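Local coordinates for RagB/SusD domain protein (Flavobacterium johnsoniae, PDB 5J5U) that binds chitin and, as a SusD homolog encoded in a chitin-utilization locus, probably captures chitin chains at the outer membrane for uptake, at residues E255-L263 with A318-K326; S336-A345 with F360-Q371. One frame throughout, in Å; residues are numbered along the deposited sequence.

In the fold
Following the chain from its N terminus, contact 1 comes first: the turn and short strand of 255-263, just after helix 246-253, are met 55 residues later by 318-326, which closes a long excursion made mostly of loop. The chain then runs through strand 332-335 directly into contact 2, where helices 337-349 and 357-371 pack as a hairpin joined by the short loop 350-356. The two contacts are in series, neither nested nor crossed. The centres of contact 1 and contact 2 lie 24 Å apart and the nearest atoms of contact 1 and contact 2 about 8 Å apart, without touching. Contact 1 ties loops and two-stranded sheets together, whereas contact 2 belongs to the helical part of this SusD-like fold.

Contact 1 of 2, residues E255-L263 with A318-K326; sequences EHGDHFSSL and ASGIQPYLK
Ile321 carries the apolar part of this contact against Phe260, and its side chain can be followed outward from CB, whose bond from CA points at segment 255-263. CG1 lies over one face of the Phe260 ring, 3.8 Å from the centroid and 15° off the normal, a CH-pi contact displaced toward the rim. The CG2 branch touches the same ring at Phe260 CZ, 3.9 Å away. At the tip, Ile321 CD1 stays beside Phe260 CE1 and also reaches the backbone, 3.3 Å from Asp258 O. With CG1 anti to the carbonyl carbon (chi1 -64°), this branch spans the ring and the backbone just before strand 259-260.

The polar grip is made by His259, whose ND1 donates to Ser319 O at 2.6 Å with an N-H...O angle of 165°. The oxygen lies in the imidazole plane, but the donor stands above the carbonyl plane. NE2 is hydrogen-bonded to Arg308 NE, so both ring nitrogens have partners, which should restrict the ring's rotation. A leucine in place of His259 would probably leave Ser319 O without this short bond and Arg308 without its ring partner.

No direct backbone bond joins the segments; instead a water accepts from Phe260 N at 2.7 Å and donates to Gly320 O and, weakly, to Ser319 O. A second water links Asp258 O to Lys326 NZ, which also gives a weak bond, 3.2 Å long, to His256 ND1 at the imidazole edge.

Asp258 OD1 turns to Ser52, and residues 259-260 pair with strand 49-50. Strand 320-321 pairs with 280-281, so the contact bridges two small antiparallel sheets, while Phe251 of helix 246-253 packs on Asp258, Ile321 and Lys326.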
loop_
_atom_site.group_PDB
_atom_site.type_symbol
_atom_site.label_atom_id
_atom_site.label_comp_id
_atom_site.label_asym_id
_atom_site.label_seq_id
_atom_site.Cartn_x
_atom_site.Cartn_y
_atom_site.Cartn_z
ATOM N N GLU A 255 -8.492 -12.865 15.680
ATOM C CA GLU A 255 -9.778 -13.061 16.362
ATOM C C GLU A 255 -10.642 -11.802 16.372
ATOM O O GLU A 255 -11.302 -11.517 17.370
ATOM C CB GLU A 255 -9.547 -13.511 17.804
ATOM C CG GLU A 255 -8.692 -14.757 17.950
ATOM C CD GLU A 255 -8.521 -15.145 19.402
ATOM O OE1 GLU A 255 -9.534 -15.149 20.134
ATOM O OE2 GLU A 255 -7.376 -15.421 19.820
ATOM N N HIS A 256 -10.634 -11.064 15.263
ATOM C CA HIS A 256 -11.416 -9.836 15.125
ATOM C C HIS A 256 -11.091 -8.887 16.264
ATOM O O HIS A 256 -11.955 -8.165 16.749
ATOM C CB HIS A 256 -12.919 -10.150 15.063
ATOM C CG HIS A 256 -13.288 -11.030 13.911
ATOM N ND1 HIS A 256 -13.464 -10.546 12.630
ATOM C CD2 HIS A 256 -13.454 -12.373 13.831
ATOM C CE1 HIS A 256 -13.755 -11.546 11.821
ATOM N NE2 HIS A 256 -13.750 -12.666 12.522
ATOM N N GLY A 257 -9.829 -8.904 16.686
ATOM C CA GLY A 257 -9.365 -8.042 17.750
ATOM C C GLY A 257 -8.749 -6.749 17.263
ATOM O O GLY A 257 -8.306 -5.930 18.070
ATOM N N ASP A 258 -8.731 -6.539 15.953
ATOM C CA ASP A 258 -8.155 -5.307 15.422
ATOM C C ASP A 258 -9.195 -4.197 15.361
ATOM O O ASP A 258 -10.339 -4.440 14.982
ATOM C CB ASP A 258 -7.561 -5.517 14.023
ATOM C CG ASP A 258 -6.339 -6.432 14.025
ATOM O OD1 ASP A 258 -5.285 -6.048 14.604
ATOM O OD2 ASP A 258 -6.431 -7.533 13.418
ATOM N N HIS A 259 -8.779 -2.985 15.743
ATOM C CA HIS A 259 -9.576 -1.761 15.598
ATOM C C HIS A 259 -8.799 -0.763 14.777
ATOM O O HIS A 259 -7.582 -0.895 14.628
ATOM C CB HIS A 259 -9.900 -1.113 16.943
ATOM C CG HIS A 259 -10.520 -2.033 17.948
ATOM N ND1 HIS A 259 -11.816 -1.876 18.398
ATOM C CD2 HIS A 259 -10.022 -3.109 18.603
ATOM C CE1 HIS A 259 -12.084 -2.809 19.295
ATOM N NE2 HIS A 259 -11.016 -3.575 19.432
ATOM N N PHE A 260 -9.485 0.254 14.268
ATOM C CA PHE A 260 -8.797 1.383 13.654
ATOM C C PHE A 260 -8.146 2.217 14.744
ATOM O O PHE A 260 -8.585 2.214 15.900
ATOM C CB PHE A 260 -9.760 2.232 12.800
ATOM C CG PHE A 260 -10.341 1.479 11.633
ATOM C CD1 PHE A 260 -9.512 0.816 10.745
ATOM C CD2 PHE A 260 -11.712 1.434 11.419
ATOM C CE1 PHE A 260 -10.022 0.115 9.673
ATOM C CE2 PHE A 260 -12.233 0.738 10.333
ATOM C CZ PHE A 260 -11.382 0.075 9.459
ATOM N N SER A 261 -7.065 2.899 14.409
ATOM C CA SER A 261 -6.370 3.666 15.432
ATOM C C SER A 261 -7.135 4.943 15.794
ATOM O O SER A 261 -7.929 5.444 14.999
ATOM C CB SER A 261 -4.963 4.005 14.961
ATOM O OG SER A 261 -4.994 5.040 13.998
ATOM N N SER A 262 -6.889 5.473 16.985
ATOM C CA SER A 262 -7.502 6.739 17.385
ATOM C C SER A 262 -7.141 7.870 16.408
ATOM O O SER A 262 -7.932 8.768 16.167
ATOM C CB SER A 262 -7.090 7.108 18.818
ATOM O OG SER A 262 -5.675 7.218 18.948
ATOM N N LEU A 263 -5.939 7.828 15.843
ATOM C CA LEU A 263 -5.526 8.845 14.879
ATOM C C LEU A 263 -6.481 8.890 13.658
ATOM O O LEU A 263 -6.970 9.964 13.253
ATOM C CB LEU A 263 -4.085 8.584 14.440
ATOM C CG LEU A 263 -3.440 9.596 13.487
ATOM C CD1 LEU A 263 -3.226 10.960 14.159
ATOM C CD2 LEU A 263 -2.129 9.030 12.924
ATOM N N ALA A 318 -14.609 0.899 22.348
ATOM C CA ALA A 318 -13.909 1.364 21.158
ATOM C C ALA A 318 -14.622 0.887 19.883
ATOM O O ALA A 318 -15.148 -0.223 19.831
ATOM C CB ALA A 318 -12.421 0.898 21.176
ATOM N N SER A 319 -14.639 1.740 18.866
ATOM C CA SER A 319 -15.160 1.362 17.560
ATOM C C SER A 319 -14.425 0.155 17.008
ATOM O O SER A 319 -13.224 -0.036 17.264
ATOM C CB SER A 319 -15.032 2.514 16.553
ATOM O OG SER A 319 -15.973 3.548 16.795
ATOM N N GLY A 320 -15.148 -0.627 16.216
ATOM C CA GLY A 320 -14.618 -1.802 15.552
ATOM C C GLY A 320 -14.533 -1.643 14.039
ATOM O O GLY A 320 -14.559 -0.540 13.502
ATOM N N ILE A 321 -14.406 -2.762 13.340
ATOM C CA ILE A 321 -14.266 -2.715 11.899
ATOM C C ILE A 321 -15.466 -3.377 11.264
ATOM O O ILE A 321 -15.862 -4.463 11.683
ATOM C CB ILE A 321 -12.966 -3.397 11.437
ATOM C CG1 ILE A 321 -11.754 -2.624 11.974
ATOM C CG2 ILE A 321 -12.937 -3.504 9.916
ATOM C CD1 ILE A 321 -10.426 -3.367 11.858
ATOM N N GLN A 322 -16.048 -2.710 10.270
ATOM C CA GLN A 322 -17.235 -3.236 9.607
ATOM C C GLN A 322 -16.929 -4.611 9.051
ATOM O O GLN A 322 -15.875 -4.825 8.441
ATOM C CB GLN A 322 -17.721 -2.295 8.501
ATOM C CG GLN A 322 -18.368 -0.992 9.003
ATOM C CD GLN A 322 -19.834 -1.175 9.411
ATOM O OE1 GLN A 322 -20.323 -2.301 9.532
ATOM N NE2 GLN A 322 -20.542 -0.061 9.609
ATOM N N PRO A 323 -17.849 -5.556 9.285
ATOM C CA PRO A 323 -17.686 -6.989 8.978
ATOM C C PRO A 323 -17.378 -7.267 7.508
ATOM O O PRO A 323 -16.612 -8.184 7.221
ATOM C CB PRO A 323 -19.043 -7.593 9.363
ATOM C CG PRO A 323 -19.656 -6.587 10.323
ATOM C CD PRO A 323 -19.137 -5.247 9.932
ATOM N N TYR A 324 -17.947 -6.487 6.592
ATOM C CA TYR A 324 -17.770 -6.761 5.163
ATOM C C TYR A 324 -16.310 -6.508 4.732
ATOM O O TYR A 324 -15.838 -7.023 3.702
ATOM C CB TYR A 324 -18.762 -5.925 4.321
ATOM C CG TYR A 324 -18.908 -4.456 4.731
ATOM C CD1 TYR A 324 -19.952 -4.040 5.555
ATOM C CD2 TYR A 324 -18.024 -3.489 4.270
ATOM C CE1 TYR A 324 -20.097 -2.713 5.923
ATOM C CE2 TYR A 324 -18.163 -2.143 4.630
ATOM C CZ TYR A 324 -19.201 -1.770 5.455
ATOM O OH TYR A 324 -19.338 -0.455 5.822
ATOM N N LEU A 325 -15.594 -5.727 5.541
ATOM C CA LEU A 325 -14.177 -5.461 5.289
ATOM C C LEU A 325 -13.274 -6.633 5.689
ATOM O O LEU A 325 -12.103 -6.639 5.355
ATOM C CB LEU A 325 -13.735 -4.197 6.024
ATOM C CG LEU A 325 -14.519 -2.935 5.704
ATOM C CD1 LEU A 325 -14.215 -1.811 6.711
ATOM C CD2 LEU A 325 -14.209 -2.510 4.286
ATOM N N LYS A 326 -13.806 -7.617 6.412
ATOM C CA LYS A 326 -12.934 -8.633 7.000
ATOM C C LYS A 326 -13.234 -10.053 6.548
ATOM O O LYS A 326 -12.820 -11.028 7.201
ATOM C CB LYS A 326 -13.002 -8.559 8.529
ATOM C CG LYS A 326 -12.512 -7.239 9.058
ATOM C CD LYS A 326 -12.461 -7.243 10.564
ATOM C CE LYS A 326 -13.837 -7.468 11.158
ATOM N NZ LYS A 326 -13.776 -7.327 12.636
HETATM O O HOH W 1 -11.254 -6.766 13.556
HETATM O O HOH W 2 -12.088 0.768 14.767
#

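Contact 2 of 2, residues S336-A345 with F360-Q371; sequences SYSESQLLLA and FYKKGVEAGIKQ
Ser338 OG stands anti to its own backbone nitrogen (chi1 172°), which directs the hydroxyl at Gly364 O, and Phe360 CG lies anti to the carbonyl carbon (chi1 -82°), which lays the ring against Leu344. The Ser338 OG to Gly364 O bond is 2.9 Å long, with the donor above the carbonyl plane. Gly368 N, the helical donor, reaches Gly364 O from the opposite face of that plane. Ser338 OG is also hydrogen-bonded to Thr410 of helix 399-410.

Leu344 CB sits almost directly above the centre of the Phe360 ring, 3.7 Å from its centroid, a CH-pi contact. Gln341 OE1 comes to the ring's edge, in plane, 3.5 Å from Phe360 CD1, its amide steeply inclined to the ring.

The two helices form an antiparallel hairpin, in which the axes of segments 337-345 and 360-371 approach to 7.5 Å at 158°, an arrangement in keeping with the TPR-like helical character of the SusD family. This closeness is consistent with glycine at Gly364 and Gly368, where a beta carbon would clash with Leu342 CD2 and Ser338 OG respectively; Gly364 CA lies 3.6 Å from Gln341 CB. Ser338 is a knob in the hole formed by Gly364, Ala367, Gly368 and Gln371. Ala367 CB also packs 3.5 Å from Tyr337 CD2, obliquely to the ring.

Where helix 337-349 begins, Ser336 and Glu339 make a capping box, and a water bridges Ser338 N and Gln371 OE1. Further along, Leu342 CD2 meets Tyr361 CD1 at 3.9 Å, and helix 399-410 packs against both of these side chains.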
loop_
_atom_site.group_PDB
_atom_site.type_symbol
_atom_site.label_atom_id
_atom_site.label_comp_id
_atom_site.label_asym_id
_atom_site.label_seq_id
_atom_site.Cartn_x
_atom_site.Cartn_y
_atom_site.Cartn_z
ATOM N N SER A 336 -5.275 2.595 -7.237
ATOM C CA SER A 336 -6.582 3.227 -7.254
ATOM C C SER A 336 -6.622 4.530 -8.033
ATOM O O SER A 336 -5.586 5.157 -8.280
ATOM C CB SER A 336 -7.049 3.482 -5.822
ATOM O OG SER A 336 -6.316 4.538 -5.235
ATOM N N TYR A 337 -7.835 4.922 -8.422
ATOM C CA TYR A 337 -8.060 6.194 -9.101
ATOM C C TYR A 337 -7.879 7.344 -8.111
ATOM O O TYR A 337 -7.293 8.397 -8.426
ATOM C CB TYR A 337 -9.464 6.233 -9.717
ATOM C CG TYR A 337 -9.817 7.576 -10.327
ATOM C CD1 TYR A 337 -9.107 8.070 -11.410
ATOM C CD2 TYR A 337 -10.860 8.341 -9.828
ATOM C CE1 TYR A 337 -9.412 9.284 -11.974
ATOM C CE2 TYR A 337 -11.180 9.570 -10.394
ATOM C CZ TYR A 337 -10.446 10.030 -11.469
ATOM O OH TYR A 337 -10.734 11.244 -12.046
ATOM N N SER A 338 -8.355 7.115 -6.893
ATOM C CA SER A 338 -8.168 8.068 -5.811
ATOM C C SER A 338 -6.683 8.382 -5.652
ATOM O O SER A 338 -6.283 9.548 -5.618
ATOM C CB SER A 338 -8.752 7.525 -4.504
ATOM O OG SER A 338 -8.410 8.363 -3.409
ATOM N N GLU A 339 -5.868 7.333 -5.572
ATOM C CA GLU A 339 -4.416 7.502 -5.473
ATOM C C GLU A 339 -3.846 8.347 -6.622
ATOM O O GLU A 339 -3.108 9.286 -6.375
ATOM C CB GLU A 339 -3.717 6.134 -5.430
ATOM C CG GLU A 339 -2.273 6.176 -5.883
ATOM C CD GLU A 339 -1.601 4.821 -5.821
ATOM O OE1 GLU A 339 -2.336 3.806 -5.819
ATOM O OE2 GLU A 339 -0.342 4.777 -5.792
ATOM N N SER A 340 -4.188 8.010 -7.863
ATOM C CA SER A 340 -3.633 8.713 -9.024
ATOM C C SER A 340 -3.989 10.187 -8.970
ATOM O O SER A 340 -3.159 11.042 -9.280
ATOM C CB SER A 340 -4.124 8.100 -10.346
ATOM O OG SER A 340 -5.518 8.283 -10.539
ATOM N N GLN A 341 -5.214 10.490 -8.547
ATOM C CA GLN A 341 -5.638 11.887 -8.485
ATOM C C GLN A 341 -4.941 12.634 -7.352
ATOM O O GLN A 341 -4.608 13.812 -7.488
ATOM C CB GLN A 341 -7.161 11.987 -8.324
ATOM C CG GLN A 341 -7.948 11.450 -9.512
ATOM C CD GLN A 341 -7.414 11.987 -10.828
ATOM O OE1 GLN A 341 -7.677 13.131 -11.188
ATOM N NE2 GLN A 341 -6.659 11.163 -11.551
ATOM N N LEU A 342 -4.699 11.955 -6.238
ATOM C CA LEU A 342 -4.029 12.608 -5.109
ATOM C C LEU A 342 -2.531 12.842 -5.418
ATOM O O LEU A 342 -1.958 13.886 -5.090
ATOM C CB LEU A 342 -4.222 11.780 -3.833
ATOM C CG LEU A 342 -5.636 11.803 -3.234
ATOM C CD1 LEU A 342 -5.785 10.858 -2.045
ATOM C CD2 LEU A 342 -6.026 13.201 -2.818
ATOM N N LEU A 343 -1.918 11.892 -6.113
ATOM C CA LEU A 343 -0.541 12.052 -6.577
ATOM C C LEU A 343 -0.451 13.194 -7.585
ATOM O O LEU A 343 0.458 14.011 -7.513
ATOM C CB LEU A 343 -0.028 10.750 -7.208
ATOM C CG LEU A 343 0.142 9.555 -6.269
ATOM C CD1 LEU A 343 0.416 8.285 -7.035
ATOM C CD2 LEU A 343 1.241 9.835 -5.236
ATOM N N LEU A 344 -1.417 13.271 -8.502
ATOM C CA LEU A 344 -1.440 14.388 -9.445
ATOM C C LEU A 344 -1.649 15.726 -8.719
ATOM O O LEU A 344 -1.095 16.738 -9.137
ATOM C CB LEU A 344 -2.515 14.177 -10.515
ATOM C CG LEU A 344 -2.036 13.132 -11.537
ATOM C CD1 LEU A 344 -3.095 12.797 -12.581
ATOM C CD2 LEU A 344 -0.695 13.530 -12.185
ATOM N N ALA A 345 -2.408 15.731 -7.619
ATOM C CA ALA A 345 -2.516 16.945 -6.796
ATOM C C ALA A 345 -1.133 17.368 -6.307
ATOM O O ALA A 345 -0.754 18.548 -6.428
ATOM C CB ALA A 345 -3.458 16.729 -5.604
ATOM N N PHE A 360 -7.641 18.322 -8.662
ATOM C CA PHE A 360 -7.110 16.966 -8.537
ATOM C C PHE A 360 -7.387 16.394 -7.140
ATOM O O PHE A 360 -7.825 15.262 -6.992
ATOM C CB PHE A 360 -5.601 16.959 -8.795
ATOM C CG PHE A 360 -5.213 16.943 -10.251
ATOM C CD1 PHE A 360 -5.762 16.010 -11.123
ATOM C CD2 PHE A 360 -4.265 17.839 -10.738
ATOM C CE1 PHE A 360 -5.389 15.976 -12.454
ATOM C CE2 PHE A 360 -3.884 17.813 -12.064
ATOM C CZ PHE A 360 -4.453 16.882 -12.928
ATOM N N TYR A 361 -7.138 17.212 -6.125
ATOM C CA TYR A 361 -7.372 16.843 -4.738
ATOM C C TYR A 361 -8.832 16.460 -4.504
ATOM O O TYR A 361 -9.123 15.405 -3.908
ATOM C CB TYR A 361 -6.969 17.998 -3.833
ATOM C CG TYR A 361 -7.145 17.745 -2.357
ATOM C CD1 TYR A 361 -6.249 16.946 -1.656
ATOM C CD2 TYR A 361 -8.181 18.350 -1.648
ATOM C CE1 TYR A 361 -6.401 16.732 -0.296
ATOM C CE2 TYR A 361 -8.342 18.146 -0.299
ATOM C CZ TYR A 361 -7.456 17.337 0.377
ATOM O OH TYR A 361 -7.628 17.147 1.732
ATOM N N LYS A 362 -9.742 17.315 -4.971
ATOM C CA LYS A 362 -11.169 17.085 -4.787
ATOM C C LYS A 362 -11.583 15.778 -5.432
ATOM O O LYS A 362 -12.286 14.959 -4.817
ATOM C CB LYS A 362 -11.974 18.240 -5.378
ATOM C CG LYS A 362 -11.865 19.539 -4.588
ATOM C CD LYS A 362 -12.505 20.707 -5.328
ATOM C CE LYS A 362 -12.562 21.943 -4.459
ATOM N NZ LYS A 362 -13.345 23.016 -5.131
ATOM N N LYS A 363 -11.114 15.569 -6.661
ATOM C CA LYS A 363 -11.446 14.348 -7.390
ATOM C C LYS A 363 -10.894 13.117 -6.660
ATOM O O LYS A 363 -11.538 12.058 -6.614
ATOM C CB LYS A 363 -10.887 14.408 -8.819
ATOM C CG LYS A 363 -11.576 15.425 -9.728
ATOM C CD LYS A 363 -10.850 15.579 -11.067
ATOM C CE LYS A 363 -11.348 16.807 -11.832
ATOM N NZ LYS A 363 -10.619 17.053 -13.115
ATOM N N GLY A 364 -9.719 13.275 -6.055
ATOM C CA GLY A 364 -9.117 12.204 -5.277
ATOM C C GLY A 364 -9.935 11.826 -4.048
ATOM O O GLY A 364 -10.185 10.645 -3.802
ATOM N N VAL A 365 -10.343 12.826 -3.266
ATOM C CA VAL A 365 -11.123 12.562 -2.062
ATOM C C VAL A 365 -12.461 11.900 -2.393
ATOM O O VAL A 365 -12.890 10.943 -1.717
ATOM C CB VAL A 365 -11.375 13.842 -1.250
ATOM C CG1 VAL A 365 -12.248 13.522 -0.060
ATOM C CG2 VAL A 365 -10.055 14.458 -0.792
ATOM N N GLU A 366 -13.123 12.397 -3.433
ATOM C CA GLU A 366 -14.393 11.788 -3.822
ATOM C C GLU A 366 -14.180 10.343 -4.276
ATOM O O GLU A 366 -14.940 9.426 -3.906
ATOM C CB GLU A 366 -15.067 12.595 -4.938
ATOM C CG GLU A 366 -16.190 11.839 -5.643
ATOM C CD GLU A 366 -17.151 12.739 -6.405
ATOM O OE1 GLU A 366 -16.858 13.945 -6.582
ATOM O OE2 GLU A 366 -18.213 12.228 -6.822
ATOM N N ALA A 367 -13.127 10.127 -5.056
ATOM C CA ALA A 367 -12.827 8.782 -5.536
ATOM C C ALA A 367 -12.515 7.805 -4.383
ATOM O O ALA A 367 -12.863 6.619 -4.438
ATOM C CB ALA A 367 -11.684 8.836 -6.511
ATOM N N GLY A 368 -11.889 8.319 -3.329
ATOM C CA GLY A 368 -11.547 7.502 -2.173
ATOM C C GLY A 368 -12.771 7.163 -1.339
ATOM O O GLY A 368 -12.890 6.051 -0.808
ATOM N N ILE A 369 -13.680 8.132 -1.223
ATOM C CA ILE A 369 -14.936 7.910 -0.510
ATOM C C ILE A 369 -15.778 6.872 -1.237
ATOM O O ILE A 369 -16.374 5.998 -0.601
ATOM C CB ILE A 369 -15.741 9.215 -0.344
ATOM C CG1 ILE A 369 -14.967 10.199 0.530
ATOM C CG2 ILE A 369 -17.095 8.940 0.308
ATOM C CD1 ILE A 369 -15.545 11.596 0.518
ATOM N N LYS A 370 -15.784 6.922 -2.566
ATOM C CA LYS A 370 -16.607 5.981 -3.326
ATOM C C LYS A 370 -15.971 4.622 -3.532
ATOM O O LYS A 370 -16.685 3.660 -3.820
ATOM C CB LYS A 370 -16.995 6.562 -4.698
ATOM C CG LYS A 370 -18.097 7.629 -4.617
ATOM C CD LYS A 370 -18.452 8.270 -5.964
ATOM C CE LYS A 370 -19.611 9.265 -5.781
ATOM N NZ LYS A 370 -20.078 9.881 -7.052
ATOM N N GLN A 371 -14.644 4.526 -3.405
ATOM C CA GLN A 371 -13.976 3.253 -3.692
ATOM C C GLN A 371 -14.347 2.197 -2.652
ATOM O O GLN A 371 -14.226 1.002 -2.897
ATOM C CB GLN A 371 -12.451 3.434 -3.747
ATOM C CG GLN A 371 -11.761 3.292 -2.397
ATOM C CD GLN A 371 -10.307 3.723 -2.423
ATOM O OE1 GLN A 371 -9.901 4.532 -3.258
ATOM N NE2 GLN A 371 -9.514 3.188 -1.499
HETATM O O HOH W 3 -10.138 4.730 -6.166
#